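Local structure of phage-related protein (Bacillus cereus, 4JG2) at residues K107-D119 with K123-P135. The protein is of unknown function but, as a phage-related protein, probably binds single-stranded DNA. Numbering follows the deposited sequence. Where two conformers were deposited one is given.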
loop_
_atom_site.group_PDB
_atom_site.type_symbol
_atom_site.label_atom_id
_atom_site.label_comp_id
_atom_site.label_asym_id
_atom_site.label_seq_id
_atom_site.Cartn_x
_atom_site.Cartn_y
_atom_site.Cartn_z
ATOM N N LYS A 107 12.299 4.664 9.282
ATOM C CA LYS A 107 11.039 3.937 9.152
ATOM C C LYS A 107 11.015 3.291 7.829
ATOM O O LYS A 107 11.160 3.956 6.780
ATOM C CB LYS A 107 9.866 4.918 9.335
ATOM C CG LYS A 107 8.458 4.419 9.291
ATOM C CD LYS A 107 7.530 5.525 9.829
ATOM C CE LYS A 107 6.093 5.455 9.381
ATOM N NZ LYS A 107 5.391 4.204 9.728
ATOM N N LEU A 108 10.768 2.006 7.823
ATOM C CA LEU A 108 10.663 1.220 6.618
ATOM C C LEU A 108 9.257 0.653 6.458
ATOM O O LEU A 108 8.590 0.396 7.452
ATOM C CB LEU A 108 11.686 0.087 6.633
ATOM C CG LEU A 108 13.142 0.465 6.741
ATOM C CD1 LEU A 108 13.970 -0.811 6.887
ATOM C CD2 LEU A 108 13.586 1.282 5.563
ATOM N N PRO A 109 8.758 0.496 5.229
ATOM C CA PRO A 109 7.336 0.214 5.013
ATOM C C PRO A 109 6.860 -1.226 5.094
ATOM O O PRO A 109 5.684 -1.477 5.329
ATOM C CB PRO A 109 7.066 0.816 3.614
ATOM C CG PRO A 109 8.381 0.583 2.917
ATOM C CD PRO A 109 9.405 0.926 3.983
ATOM N N LEU A 110 7.765 -2.203 4.867
ATOM C CA LEU A 110 7.298 -3.620 4.905
ATOM C C LEU A 110 7.255 -4.084 6.343
ATOM O O LEU A 110 8.294 -4.336 6.963
ATOM C CB LEU A 110 8.205 -4.479 4.055
ATOM C CG LEU A 110 7.709 -5.895 3.860
ATOM C CD1 LEU A 110 6.540 -5.954 2.894
ATOM C CD2 LEU A 110 8.841 -6.770 3.378
ATOM N N ARG A 111 6.057 -4.214 6.896
ATOM C CA ARG A 111 5.830 -4.547 8.304
ATOM C C ARG A 111 5.437 -6.002 8.438
ATOM O O ARG A 111 4.927 -6.623 7.510
ATOM C CB ARG A 111 4.718 -3.640 8.846
ATOM C CG ARG A 111 4.881 -2.164 8.599
ATOM C CD ARG A 111 6.243 -1.643 8.878
ATOM N NE ARG A 111 6.663 -1.866 10.238
ATOM C CZ ARG A 111 7.725 -1.315 10.793
ATOM N NH1 ARG A 111 8.472 -0.478 10.080
ATOM N NH2 ARG A 111 8.013 -1.558 12.031
ATOM N N ASP A 112 5.661 -6.581 9.620
ATOM C CA ASP A 112 5.491 -7.994 9.851
ATOM C C ASP A 112 4.157 -8.241 10.580
ATOM O O ASP A 112 4.040 -7.936 11.767
ATOM C CB ASP A 112 6.674 -8.532 10.663
ATOM C CG ASP A 112 6.711 -10.037 10.752
ATOM O OD1 ASP A 112 5.647 -10.653 10.700
ATOM O OD2 ASP A 112 7.775 -10.621 10.987
ATOM N N GLY A 113 3.172 -8.814 9.888
ATOM C CA GLY A 113 1.873 -9.085 10.462
ATOM C C GLY A 113 1.838 -10.088 11.572
ATOM O O GLY A 113 0.932 -10.059 12.370
ATOM N N ASP A 114 2.824 -10.978 11.623
ATOM C CA ASP A 114 2.854 -11.981 12.686
ATOM C C ASP A 114 3.296 -11.432 14.016
ATOM O O ASP A 114 2.859 -11.923 15.051
ATOM C CB ASP A 114 3.775 -13.128 12.335
ATOM C CG ASP A 114 3.215 -14.013 11.249
ATOM O OD1 ASP A 114 2.098 -14.455 11.476
ATOM O OD2 ASP A 114 3.909 -14.297 10.252
ATOM N N VAL A 115 4.128 -10.411 14.009
ATOM C CA VAL A 115 4.677 -9.926 15.261
ATOM C C VAL A 115 4.256 -8.490 15.605
ATOM O O VAL A 115 4.279 -8.155 16.765
ATOM C CB VAL A 115 6.209 -10.269 15.342
ATOM C CG1 VAL A 115 6.496 -11.777 15.268
ATOM C CG2 VAL A 115 6.979 -9.584 14.298
ATOM N N GLU A 116 3.869 -7.663 14.639
ATOM C CA GLU A 116 3.490 -6.272 14.923
ATOM C C GLU A 116 1.983 -6.047 15.112
ATOM O O GLU A 116 1.547 -4.935 15.414
ATOM C CB GLU A 116 4.017 -5.333 13.855
ATOM C CG GLU A 116 5.511 -5.446 13.644
ATOM C CD GLU A 116 5.968 -4.419 12.649
ATOM O OE1 GLU A 116 5.766 -3.209 12.920
ATOM O OE2 GLU A 116 6.620 -4.763 11.665
ATOM N N ARG A 117 1.216 -7.106 14.882
ATOM C CA ARG A 117 -0.234 -7.084 15.030
ATOM C C ARG A 117 -0.714 -8.343 15.740
ATOM O O ARG A 117 -0.012 -9.348 15.794
ATOM C CB ARG A 117 -0.930 -6.954 13.669
ATOM C CG ARG A 117 -0.653 -5.649 12.917
ATOM C CD ARG A 117 -1.160 -4.420 13.674
ATOM N NE ARG A 117 -1.060 -3.201 12.870
ATOM C CZ ARG A 117 -0.037 -2.356 12.942
ATOM N NH1 ARG A 117 0.966 -2.613 13.776
ATOM N NH2 ARG A 117 -0.009 -1.263 12.190
ATOM N N ASP A 118 -1.952 -8.228 16.219
ATOM C CA ASP A 118 -2.670 -9.323 16.856
ATOM C C ASP A 118 -3.973 -9.467 16.134
ATOM O O ASP A 118 -5.019 -9.227 16.734
ATOM C CB ASP A 118 -3.108 -8.958 18.269
ATOM C CG ASP A 118 -2.025 -8.384 19.064
ATOM O OD1 ASP A 118 -0.815 -8.686 18.873
ATOM O OD2 ASP A 118 -2.391 -7.514 19.902
ATOM N N ASP A 119 -3.955 -9.795 14.854
ATOM C CA ASP A 119 -5.216 -9.942 14.104
ATOM C C ASP A 119 -5.004 -11.158 13.253
ATOM O O ASP A 119 -3.992 -11.284 12.587
ATOM C CB ASP A 119 -5.542 -8.776 13.138
ATOM C CG ASP A 119 -5.858 -7.457 13.827
ATOM O OD1 ASP A 119 -4.932 -6.740 14.206
ATOM O OD2 ASP A 119 -7.050 -7.096 13.891
ATOM N N LYS A 123 -1.888 -12.723 10.225
ATOM C CA LYS A 123 -0.984 -13.879 10.431
ATOM C C LYS A 123 -0.505 -14.387 9.068
ATOM O O LYS A 123 -1.302 -14.475 8.115
ATOM C CB LYS A 123 -1.648 -14.970 11.244
ATOM C CG LYS A 123 -2.069 -14.536 12.644
ATOM C CD LYS A 123 -0.931 -13.931 13.506
ATOM C CE LYS A 123 -1.363 -13.523 14.953
ATOM N NZ LYS A 123 -0.299 -12.661 15.575
ATOM N N GLY A 124 0.788 -14.742 8.978
ATOM C CA GLY A 124 1.315 -15.223 7.751
ATOM C C GLY A 124 1.466 -14.193 6.646
ATOM O O GLY A 124 1.712 -14.590 5.500
ATOM N N HIS A 125 1.401 -12.919 6.981
ATOM C CA HIS A 125 1.531 -11.836 6.035
ATOM C C HIS A 125 2.472 -10.768 6.500
ATOM O O HIS A 125 2.602 -10.504 7.701
ATOM C CB HIS A 125 0.144 -11.159 5.813
ATOM C CG HIS A 125 -0.845 -12.018 5.079
ATOM N ND1 HIS A 125 -1.464 -13.091 5.644
ATOM C CD2 HIS A 125 -1.309 -11.971 3.805
ATOM C CE1 HIS A 125 -2.245 -13.666 4.757
ATOM N NE2 HIS A 125 -2.182 -13.000 3.637
ATOM N N TYR A 126 3.114 -10.145 5.526
ATOM C CA TYR A 126 3.681 -8.817 5.698
ATOM C C TYR A 126 2.537 -7.828 5.352
ATOM O O TYR A 126 1.531 -8.201 4.722
ATOM C CB TYR A 126 4.848 -8.555 4.771
ATOM C CG TYR A 126 6.098 -9.375 5.119
ATOM C CD1 TYR A 126 6.895 -9.002 6.198
ATOM C CD2 TYR A 126 6.498 -10.448 4.363
ATOM C CE1 TYR A 126 8.042 -9.667 6.537
ATOM C CE2 TYR A 126 7.643 -11.158 4.666
ATOM C CZ TYR A 126 8.406 -10.769 5.770
ATOM O OH TYR A 126 9.561 -11.463 6.079
ATOM N N PHE A 127 2.708 -6.564 5.699
ATOM C CA PHE A 127 1.760 -5.554 5.314
ATOM C C PHE A 127 2.457 -4.264 5.021
ATOM O O PHE A 127 3.506 -3.925 5.604
ATOM C CB PHE A 127 0.620 -5.357 6.376
ATOM C CG PHE A 127 1.014 -4.815 7.707
ATOM C CD1 PHE A 127 0.855 -3.465 8.041
ATOM C CD2 PHE A 127 1.525 -5.666 8.675
ATOM C CE1 PHE A 127 1.125 -3.031 9.302
ATOM C CE2 PHE A 127 1.797 -5.183 9.952
ATOM C CZ PHE A 127 1.614 -3.852 10.273
ATOM N N VAL A 128 1.824 -3.458 4.161
ATOM C CA VAL A 128 2.303 -2.112 3.862
ATOM C C VAL A 128 1.059 -1.204 3.994
ATOM O O VAL A 128 -0.050 -1.608 3.634
ATOM C CB VAL A 128 2.942 -2.008 2.459
ATOM C CG1 VAL A 128 3.897 -3.172 2.205
ATOM C CG2 VAL A 128 1.930 -1.983 1.360
ATOM N N ASN A 129 1.272 -0.048 4.614
ATOM C CA ASN A 129 0.276 0.990 4.743
ATOM C C ASN A 129 0.495 1.969 3.573
ATOM O O ASN A 129 1.448 2.760 3.628
ATOM C CB ASN A 129 0.334 1.655 6.078
ATOM C CG ASN A 129 -0.028 0.720 7.216
ATOM O OD1 ASN A 129 -0.802 -0.222 7.067
ATOM N ND2 ASN A 129 0.577 0.966 8.335
ATOM N N ALA A 130 -0.329 1.916 2.565
ATOM C CA ALA A 130 -0.215 2.744 1.392
ATOM C C ALA A 130 -1.253 3.879 1.431
ATOM O O ALA A 130 -2.377 3.669 1.868
ATOM C CB ALA A 130 -0.395 1.943 0.109
ATOM N N ASN A 131 -0.885 5.069 0.978
ATOM C CA ASN A 131 -1.861 6.190 0.983
ATOM C C ASN A 131 -1.588 7.145 -0.154
ATOM O O ASN A 131 -0.500 7.125 -0.801
ATOM C CB ASN A 131 -1.907 6.837 2.361
ATOM C CG ASN A 131 -0.630 7.548 2.757
ATOM O OD1 ASN A 131 -0.066 8.306 1.970
ATOM N ND2 ASN A 131 -0.180 7.281 3.973
ATOM N N SER A 132 -2.553 7.994 -0.438
ATOM C CA SER A 132 -2.437 9.018 -1.476
ATOM C C SER A 132 -3.474 10.091 -1.182
ATOM O O SER A 132 -4.495 9.829 -0.581
ATOM C CB SER A 132 -2.824 8.413 -2.835
ATOM O OG SER A 132 -2.793 9.375 -3.861
ATOM N N LYS A 133 -3.206 11.326 -1.607
ATOM C CA LYS A 133 -4.197 12.377 -1.486
ATOM C C LYS A 133 -5.329 12.246 -2.524
ATOM O O LYS A 133 -6.452 12.705 -2.282
ATOM C CB LYS A 133 -3.533 13.744 -1.623
ATOM C CG LYS A 133 -2.741 14.161 -0.385
ATOM C CD LYS A 133 -3.701 14.664 0.711
ATOM C CE LYS A 133 -3.044 14.979 2.021
ATOM N NZ LYS A 133 -2.221 16.224 1.989
ATOM N N THR A 134 -4.978 11.725 -3.695
ATOM C CA THR A 134 -5.865 11.616 -4.850
ATOM C C THR A 134 -6.423 10.203 -4.993
ATOM O O THR A 134 -5.803 9.229 -4.546
ATOM C CB THR A 134 -5.169 12.078 -6.117
ATOM O OG1 THR A 134 -3.988 11.320 -6.249
ATOM C CG2 THR A 134 -4.838 13.612 -6.114
ATOM N N PRO A 135 -7.588 10.045 -5.617
ATOM C CA PRO A 135 -8.216 8.762 -5.681
ATOM C C PRO A 135 -7.552 7.734 -6.592
ATOM O O PRO A 135 -7.181 8.073 -7.703
ATOM C CB PRO A 135 -9.630 9.102 -6.192
ATOM C CG PRO A 135 -9.479 10.379 -6.897
ATOM C CD PRO A 135 -8.473 11.109 -6.149
HETATM O O HOH W 1 3.866 0.467 5.829
#
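Backbone hydrogen bonds fix the antiparallel register of Arg111 against Phe127: Arg111 N donates to Phe127 O at 2.9 Å, and Phe127 N returns a bond to Arg111 O. Beyond the non-hydrogen-bonded pair Asp112–Tyr126, Gly113 N continues the pairing to His125 O. Toward Pro109, a water accepts from Asn129 N and donates to Pro109 O, linking the two segments.

Aromatic packing differs on the two faces of the sheet. On the face carrying Arg111 and Phe127, the Phe127 ring meets two arginines in different ways. Arg111 CB sits over the ring centre, 3.5 Å from its centroid and 14° off the normal, a CH-pi contact; Phe127 reaches it because its CG lies between the backbone N and carbonyl carbon (chi1 66°). Arg117 approaches the CZ/CE1 end of the ring obliquely, Phe127 CZ standing 3.5 Å from Arg117 CZ, over the guanidinium centre; the planes are 57° apart, which excludes a parallel stack. On the sheet face carrying Asp112 and Tyr126, Leu110 CD2 lies over the Tyr126 ring, displaced toward its rim, while Leu110 CD1 reaches Tyr126 CB at 3.6 Å and also touches Val128.

Topologically, this is the edge of a four-stranded antiparallel sheet: strand 111-112 borders 125-132, whose other neighbour is 63-71. Helix 75-96 packs against Leu110 and Tyr126.

Polar side chains bind backbone groups beyond the strand pair. Asp112 OD1 accepts from Asp114 N, forming an Asx turn, and Asp114 OD1 takes Gly124 N at 2.8 Å on its syn side, out of the carboxylate plane. Lys72 forms salt bridges with both aspartates. Within 107-119, Arg111 NE and NH2 grip Glu116 OE1 side-on, while Glu116 OE2 accepts from Asp112 N. Lys123 NZ makes weak bonds to Asp114 O and Arg117 O, each 3.3 Å.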